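Local coordinates for putative lipoprotein (Bacteroides fragilis, PDB 4GBS) that probably binds haem, or possibly a lipid, at the bacterial cell surface, at residues M172-L177 against D193-Y198. Residues are numbered along the deposited sequence; the frame is centred on the assembly and turned at random.
Sequences MAAIRL and DYIYPY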
HETATM    1  N   MSE A 172      10.548  10.093  -5.403  1.00 79.09           N
HETATM    2  CA  MSE A 172      10.421   8.670  -5.291  1.00 75.82           C
HETATM    3  C   MSE A 172      10.465   8.210  -3.873  1.00 76.22           C
HETATM    4  O   MSE A 172      11.162   8.794  -3.048  1.00 78.56           O
HETATM    5  CB  MSE A 172      11.556   8.038  -6.068  1.00 81.09           C
HETATM    6  CG  MSE A 172      11.148   6.792  -6.791  1.00 88.43           C
HETATM    7 SE   MSE A 172      12.549   6.266  -8.006  0.75103.01          SE
HETATM    8  CE  MSE A 172      12.605   7.847  -9.191  1.00102.67           C
ATOM      9  N   ALA A 173       9.725   7.139  -3.597  1.00 68.81           N
ATOM     10  CA  ALA A 173       9.700   6.461  -2.303  1.00 67.31           C
ATOM     11  C   ALA A 173      10.067   5.014  -2.469  1.00 71.12           C
ATOM     12  O   ALA A 173       9.744   4.400  -3.487  1.00 71.12           O
ATOM     13  CB  ALA A 173       8.331   6.575  -1.644  1.00 65.33           C
ATOM     14  N   ALA A 174      10.753   4.474  -1.477  1.00 67.71           N
ATOM     15  CA  ALA A 174      11.081   3.061  -1.385  1.00 66.52           C
ATOM     16  C   ALA A 174      10.212   2.491  -0.279  1.00 68.95           C
ATOM     17  O   ALA A 174      10.266   3.008   0.834  1.00 69.58           O
ATOM     18  CB  ALA A 174      12.571   2.871  -1.134  1.00 70.30           C
ATOM     19  N   ILE A 175       9.285   1.565  -0.610  1.00 63.43           N
ATOM     20  CA  ILE A 175       8.326   1.012   0.363  1.00 60.60           C
ATOM     21  C   ILE A 175       8.573  -0.476   0.548  1.00 65.34           C
ATOM     22  O   ILE A 175       8.812  -1.206  -0.417  1.00 65.48           O
ATOM     23  CB  ILE A 175       6.862   1.288  -0.092  1.00 60.24           C
ATOM     24  CG1 ILE A 175       6.602   2.814  -0.204  1.00 60.25           C
ATOM     25  CG2 ILE A 175       5.834   0.601   0.833  1.00 57.54           C
ATOM     26  CD1 ILE A 175       5.330   3.208  -0.962  1.00 60.57           C
ATOM     27  N   ARG A 176       8.487  -0.927   1.804  1.00 62.17           N
ATOM     28  CA  ARG A 176       8.649  -2.330   2.142  1.00 61.60           C
ATOM     29  C   ARG A 176       7.642  -2.683   3.245  1.00 64.15           C
ATOM     30  O   ARG A 176       7.712  -2.108   4.330  1.00 65.81           O
ATOM     31  CB  ARG A 176      10.114  -2.596   2.559  1.00 63.63           C
ATOM     32  CG  ARG A 176      10.626  -4.019   2.369  1.00 69.49           C
ATOM     33  CD  ARG A 176      10.244  -4.929   3.511  1.00 77.86           C
ATOM     34  NE  ARG A 176      10.848  -6.253   3.396  1.00 78.49           N
ATOM     35  CZ  ARG A 176      10.579  -7.257   4.217  1.00 93.56           C
ATOM     36  NH1 ARG A 176       9.715  -7.098   5.213  1.00 84.52           N
ATOM     37  NH2 ARG A 176      11.161  -8.434   4.044  1.00 81.90           N
ATOM     38  N   LEU A 177       6.686  -3.598   2.947  1.00 56.68           N
ATOM     39  CA  LEU A 177       5.683  -4.064   3.906  1.00 54.79           C
ATOM     40  C   LEU A 177       6.328  -4.905   5.017  1.00 61.31           C
ATOM     41  O   LEU A 177       7.002  -5.901   4.736  1.00 62.86           O
ATOM     42  CB  LEU A 177       4.615  -4.891   3.184  1.00 52.44           C
ATOM     43  CG  LEU A 177       3.423  -5.367   4.002  1.00 53.53           C
ATOM     44  CD1 LEU A 177       2.470  -4.208   4.306  1.00 51.37           C
ATOM     45  CD2 LEU A 177       2.692  -6.454   3.257  1.00 51.43           C
ATOM     46  N   ASP A 193       7.539   0.095   6.056  1.00 61.91           N
ATOM     47  CA  ASP A 193       8.672   0.998   6.229  1.00 64.70           C
ATOM     48  C   ASP A 193       8.938   1.678   4.912  1.00 69.49           C
ATOM     49  O   ASP A 193       8.724   1.078   3.851  1.00 67.02           O
ATOM     50  CB  ASP A 193       9.924   0.276   6.742  1.00 68.30           C
ATOM     51  CG  ASP A 193       9.858  -0.275   8.151  1.00 78.24           C
ATOM     52  OD1 ASP A 193       8.949   0.126   8.903  1.00 76.17           O
ATOM     53  OD2 ASP A 193      10.738  -1.101   8.508  1.00 88.61           O
ATOM     54  N   TYR A 194       9.379   2.934   4.963  1.00 69.39           N
ATOM     55  CA  TYR A 194       9.628   3.658   3.723  1.00 68.61           C
ATOM     56  C   TYR A 194      10.917   4.490   3.805  1.00 75.98           C
ATOM     57  O   TYR A 194      11.452   4.731   4.879  1.00 78.98           O
ATOM     58  CB  TYR A 194       8.424   4.579   3.374  1.00 67.51           C
ATOM     59  CG  TYR A 194       8.216   5.722   4.349  1.00 69.43           C
ATOM     60  CD1 TYR A 194       8.889   6.936   4.192  1.00 74.14           C
ATOM     61  CD2 TYR A 194       7.332   5.602   5.416  1.00 68.34           C
ATOM     62  CE1 TYR A 194       8.726   7.977   5.104  1.00 75.81           C
ATOM     63  CE2 TYR A 194       7.133   6.653   6.313  1.00 71.16           C
ATOM     64  CZ  TYR A 194       7.847   7.832   6.165  1.00 78.65           C
ATOM     65  OH  TYR A 194       7.700   8.843   7.089  1.00 82.60           O
ATOM     66  N   ILE A 195      11.392   4.912   2.641  1.00 73.10           N
ATOM     67  CA  ILE A 195      12.451   5.889   2.406  1.00 76.51           C
ATOM     68  C   ILE A 195      11.832   6.943   1.527  1.00 79.87           C
ATOM     69  O   ILE A 195      11.452   6.621   0.402  1.00 77.43           O
ATOM     70  CB  ILE A 195      13.794   5.356   1.825  1.00 81.38           C
ATOM     71  CG1 ILE A 195      14.420   4.266   2.695  1.00 82.30           C
ATOM     72  CG2 ILE A 195      14.766   6.531   1.568  1.00 84.14           C
ATOM     73  CD1 ILE A 195      15.549   3.475   1.982  1.00 92.13           C
ATOM     74  N   TYR A 196      11.670   8.168   2.033  1.00 78.80           N
ATOM     75  CA  TYR A 196      11.125   9.227   1.217  1.00 79.15           C
ATOM     76  C   TYR A 196      11.728  10.553   1.650  1.00 88.43           C
ATOM     77  O   TYR A 196      11.604  10.935   2.819  1.00 89.31           O
ATOM     78  CB  TYR A 196       9.578   9.285   1.223  1.00 77.26           C
ATOM     79  CG  TYR A 196       9.064  10.372   0.302  1.00 78.68           C
ATOM     80  CD1 TYR A 196       9.049  10.193  -1.078  1.00 79.34           C
ATOM     81  CD2 TYR A 196       8.664  11.607   0.804  1.00 81.30           C
ATOM     82  CE1 TYR A 196       8.694  11.230  -1.937  1.00 80.86           C
ATOM     83  CE2 TYR A 196       8.261  12.638  -0.045  1.00 82.79           C
ATOM     84  CZ  TYR A 196       8.270  12.440  -1.417  1.00 87.49           C
ATOM     85  OH  TYR A 196       7.855  13.438  -2.265  1.00 84.67           O
ATOM     86  N   PRO A 197      12.364  11.273   0.692  1.00 88.15           N
ATOM     87  CA  PRO A 197      12.528  10.919  -0.731  1.00 87.28           C
ATOM     88  C   PRO A 197      13.730   9.997  -0.955  1.00 94.18           C
ATOM     89  O   PRO A 197      14.781  10.209  -0.360  1.00 98.23           O
ATOM     90  CB  PRO A 197      12.722  12.286  -1.417  1.00 91.77           C
ATOM     91  CG  PRO A 197      12.679  13.341  -0.312  1.00 98.46           C
ATOM     92  CD  PRO A 197      12.941  12.598   0.964  1.00 93.88           C
ATOM     93  N   TYR A 198      13.555   8.952  -1.789  1.00 88.88           N
ATOM     94  CA  TYR A 198      14.621   8.009  -2.124  1.00 90.54           C
ATOM     95  C   TYR A 198      15.493   8.579  -3.255  1.00100.84           C
ATOM     96  O   TYR A 198      14.994   8.925  -4.321  1.00 99.23           O
ATOM     97  CB  TYR A 198      14.085   6.603  -2.505  1.00 87.24           C
ATOM     98  CG  TYR A 198      15.111   5.760  -3.242  1.00 89.78           C
ATOM     99  CD1 TYR A 198      16.216   5.229  -2.580  1.00 93.57           C
ATOM    100  CD2 TYR A 198      15.019   5.558  -4.619  1.00 90.23           C
ATOM    101  CE1 TYR A 198      17.205   4.525  -3.268  1.00 95.80           C
ATOM    102  CE2 TYR A 198      15.996   4.840  -5.315  1.00 93.40           C
ATOM    103  CZ  TYR A 198      17.083   4.320  -4.634  1.00100.33           C
ATOM    104  OH  TYR A 198      18.040   3.609  -5.322  1.00102.98           O
TER
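Tyr196 meets Ala173 because its CG stands anti to the backbone N (chi1 -177°), a torsion that brings ring atom CD1 to 3.7 Å from the Ala173 CB and 3.2 Å from the Met172 O, while the ring edge is turned in plane to the Ala173 CA. Tyr198 adopts a similar first torsion (163°) and lies on the face that carries Ala174: its CB packs 4.3 Å from the Ala174 CB, and the selenium of Met172, a selenomethionine, approaches the ring edge near CD2. Between the two tyrosines the chain turns through a cis peptide bond before Pro197, whose CB sits over the centre of the Tyr196 ring. This bend returns Tyr198 N to Met172 O, 2.7 Å away and nearly straight at hydrogen (171°), although the donor is tilted from the carbonyl plane. The strand thus breaks off after Ile195, yet one further backbone bond ties the departing chain to its neighbour.

Further along, the pairing is regular. Ala174 N to Ile195 O and Ile195 N to Ala174 O are hydrogen bonds of 2.9 Å each, with the two CB atoms in contact; Arg176 and Asp193 form a second hydrogen-bonded pair, N to O in both directions. Between them Ile175 faces Tyr194 as a non-hydrogen-bonded pair. The polar ends look elsewhere: Asp193 OD1 is hydrogen-bonded to Thr31 OG1 and Tyr196 OH to Thr171 OG1. Strand 163-166 lies beside 172-179 and strand 29-35 beside 189-195. Consecutive in the chain and antiparallel, 172-179 and 189-195 form a beta hairpin, an interior pair of the large antiparallel sheet of this all-beta, HmuY-family protein.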